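Local coordinates for protein 5-carboxymethyl-2-hydroxymuconate delta-isomerase (Bordetella bronchiseptica, PDB 4JJ9) that probably catalyses the isomerisation of 5-carboxymethyl-2-hydroxymuconate in the homoprotocatechuate catabolic pathway, working as a trimer, at residues A[28-34]-A[95-101]. Sequence-based numbering, arbitrary orientation.
Sequences ILYSGNL and DYGFAYL
Leu29 and Tyr100 form a hydrogen-bonded antiparallel pair: Leu29 N gives to Tyr100 O at 2.8 Å, and Tyr100 N returns the bond to Leu29 O at 2.7 Å. The strand axes, 174° apart in direction, confirm the antiparallel run. Two residues on, past the non-hydrogen-bonded pair Tyr30-Ala99, Ser31 N reaches Phe98 O at 2.9 Å, but the return bond from Phe98 N goes to the side-chain Ser31 OG at 3.0 Å instead of a backbone carbonyl. Ser31 OG can stand there because chi1 of 57° sets it between its own backbone N and carbonyl carbon.

Ser31 OG in turn donates to Asn33 OD1 at 2.7 Å, in the carbonyl plane, which helps set the rotation of the amide, with its NH2 turned to 95-96. Asn33 ND2 then bonds to Tyr96 O at 2.9 Å, lying well above that carbonyl's plane, and makes a longer, more bent bond (139° at the hydrogen) to Asp95 OD1, met from above the carboxylate plane. Thus the side chains of Ser31, at the strand end, and Asn33, just beyond it, carry on the pairing where the backbone ladder stops.

Apolar contacts divide between the two faces. Ile28 and Leu101 lie side by side, Ile28 CG1 to Leu101 CG at 4.0 Å, and next to them Tyr30 CB rests on Ala99 CB at 3.8 Å, with Leu34 CD1 nearby. On the other face, Leu29 CD1 approaches the edge of the Tyr100 ring.

The pair is the centre of a four-stranded mixed sheet, flanked by strands 69-80 and 138-146; it joins two beta-alpha-beta units, as in the tautomerase superfamily. Helix 40-51 covers the Ile28-Leu101 face through Leu47, while the Leu29-Tyr100 face packs against His25 and Tyr73 of a second subunit.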
loop_
_atom_site.group_PDB
_atom_site.type_symbol
_atom_site.label_atom_id
_atom_site.label_comp_id
_atom_site.label_asym_id
_atom_site.label_seq_id
_atom_site.Cartn_x
_atom_site.Cartn_y
_atom_site.Cartn_z
ATOM N N ILE A 28 -1.924 5.317 6.668
ATOM C CA ILE A 28 -0.953 5.120 7.732
ATOM C C ILE A 28 -0.649 3.629 7.868
ATOM O O ILE A 28 -1.553 2.812 8.057
ATOM C CB ILE A 28 -1.449 5.647 9.096
ATOM C CG1 ILE A 28 -2.030 7.066 8.969
ATOM C CG2 ILE A 28 -0.297 5.583 10.106
ATOM C CD1 ILE A 28 -2.584 7.623 10.296
ATOM N N LEU A 29 0.626 3.286 7.738
ATOM C CA LEU A 29 1.098 1.924 7.986
ATOM C C LEU A 29 1.931 1.988 9.258
ATOM O O LEU A 29 2.902 2.741 9.318
ATOM C CB LEU A 29 1.960 1.430 6.826
ATOM C CG LEU A 29 1.366 1.519 5.421
ATOM C CD1 LEU A 29 2.359 0.896 4.449
ATOM C CD2 LEU A 29 0.021 0.792 5.370
ATOM N N TYR A 30 1.552 1.210 10.265
ATOM C CA TYR A 30 2.221 1.290 11.559
ATOM C C TYR A 30 2.360 -0.065 12.239
ATOM O O TYR A 30 1.625 -1.004 11.931
ATOM C CB TYR A 30 1.523 2.306 12.478
ATOM C CG TYR A 30 0.122 1.936 12.909
ATOM C CD1 TYR A 30 -0.975 2.152 12.060
ATOM C CD2 TYR A 30 -0.112 1.397 14.177
ATOM C CE1 TYR A 30 -2.271 1.828 12.467
ATOM C CE2 TYR A 30 -1.397 1.078 14.596
ATOM C CZ TYR A 30 -2.471 1.290 13.730
ATOM O OH TYR A 30 -3.734 0.954 14.139
ATOM N N SER A 31 3.327 -0.170 13.146
ATOM C CA SER A 31 3.511 -1.398 13.908
ATOM C C SER A 31 2.349 -1.604 14.897
ATOM O O SER A 31 1.920 -0.669 15.579
ATOM C CB SER A 31 4.869 -1.388 14.631
ATOM O OG SER A 31 4.978 -0.253 15.475
ATOM N N GLY A 32 1.849 -2.838 14.963
ATOM C CA GLY A 32 0.609 -3.141 15.686
ATOM C C GLY A 32 0.672 -2.834 17.170
ATOM O O GLY A 32 -0.363 -2.599 17.802
ATOM N N ASN A 33 1.880 -2.836 17.729
ATOM C CA ASN A 33 2.056 -2.501 19.148
ATOM C C ASN A 33 1.588 -1.092 19.531
ATOM O O ASN A 33 1.294 -0.829 20.698
ATOM C CB ASN A 33 3.500 -2.753 19.628
ATOM C CG ASN A 33 4.549 -1.928 18.869
ATOM O OD1 ASN A 33 4.268 -1.299 17.842
ATOM N ND2 ASN A 33 5.775 -1.937 19.385
ATOM N N LEU A 34 1.515 -0.190 18.558
ATOM C CA LEU A 34 1.048 1.170 18.835
ATOM C C LEU A 34 -0.425 1.219 19.262
ATOM O O LEU A 34 -0.846 2.159 19.928
ATOM C CB LEU A 34 1.295 2.095 17.638
ATOM C CG LEU A 34 2.754 2.266 17.199
ATOM C CD1 LEU A 34 2.855 3.382 16.156
ATOM C CD2 LEU A 34 3.671 2.567 18.375
ATOM N N ASP A 95 11.397 -1.961 22.984
ATOM C CA ASP A 95 10.184 -2.320 22.259
ATOM C C ASP A 95 9.805 -1.132 21.374
ATOM O O ASP A 95 9.013 -0.287 21.772
ATOM C CB ASP A 95 9.047 -2.633 23.244
ATOM C CG ASP A 95 7.845 -3.317 22.582
ATOM O OD1 ASP A 95 7.858 -3.541 21.351
ATOM O OD2 ASP A 95 6.871 -3.637 23.310
ATOM N N TYR A 96 10.393 -1.066 20.185
ATOM C CA TYR A 96 10.216 0.095 19.323
ATOM C C TYR A 96 8.892 0.036 18.569
ATOM O O TYR A 96 8.304 -1.041 18.400
ATOM C CB TYR A 96 11.312 0.177 18.259
ATOM C CG TYR A 96 12.737 0.011 18.722
ATOM C CD1 TYR A 96 13.194 0.593 19.909
ATOM C CD2 TYR A 96 13.647 -0.687 17.933
ATOM C CE1 TYR A 96 14.527 0.440 20.306
ATOM C CE2 TYR A 96 14.973 -0.838 18.319
ATOM C CZ TYR A 96 15.404 -0.273 19.506
ATOM O OH TYR A 96 16.728 -0.432 19.868
ATOM N N GLY A 97 8.466 1.195 18.087
ATOM C CA GLY A 97 7.331 1.293 17.165
ATOM C C GLY A 97 7.695 2.105 15.938
ATOM O O GLY A 97 8.752 2.731 15.884
ATOM N N PHE A 98 6.820 2.087 14.933
ATOM C CA PHE A 98 7.024 2.921 13.743
ATOM C C PHE A 98 5.659 3.232 13.160
ATOM O O PHE A 98 4.771 2.384 13.182
ATOM C CB PHE A 98 7.915 2.228 12.684
ATOM C CG PHE A 98 8.741 3.196 11.845
ATOM C CD1 PHE A 98 8.142 3.993 10.870
ATOM C CD2 PHE A 98 10.125 3.305 12.040
ATOM C CE1 PHE A 98 8.899 4.902 10.122
ATOM C CE2 PHE A 98 10.894 4.200 11.291
ATOM C CZ PHE A 98 10.276 5.006 10.333
ATOM N N ALA A 99 5.483 4.465 12.687
ATOM C CA ALA A 99 4.335 4.808 11.839
ATOM C C ALA A 99 4.823 5.533 10.586
ATOM O O ALA A 99 5.666 6.436 10.662
ATOM C CB ALA A 99 3.302 5.648 12.597
ATOM N N TYR A 100 4.328 5.081 9.437
ATOM C CA TYR A 100 4.627 5.684 8.139
ATOM C C TYR A 100 3.337 6.246 7.565
ATOM O O TYR A 100 2.376 5.500 7.341
ATOM C CB TYR A 100 5.217 4.638 7.171
ATOM C CG TYR A 100 5.380 5.165 5.755
ATOM C CD1 TYR A 100 6.280 6.196 5.478
ATOM C CD2 TYR A 100 4.586 4.673 4.704
ATOM C CE1 TYR A 100 6.425 6.705 4.186
ATOM C CE2 TYR A 100 4.730 5.176 3.401
ATOM C CZ TYR A 100 5.644 6.190 3.157
ATOM O OH TYR A 100 5.794 6.701 1.883
ATOM N N LEU A 101 3.310 7.558 7.333
ATOM C CA LEU A 101 2.121 8.248 6.825
ATOM C C LEU A 101 2.387 8.689 5.390
ATOM O O LEU A 101 3.429 9.274 5.094
ATOM C CB LEU A 101 1.798 9.482 7.689
ATOM C CG LEU A 101 1.326 9.321 9.142
ATOM C CD1 LEU A 101 2.445 8.751 10.010
ATOM C CD2 LEU A 101 0.906 10.687 9.661
#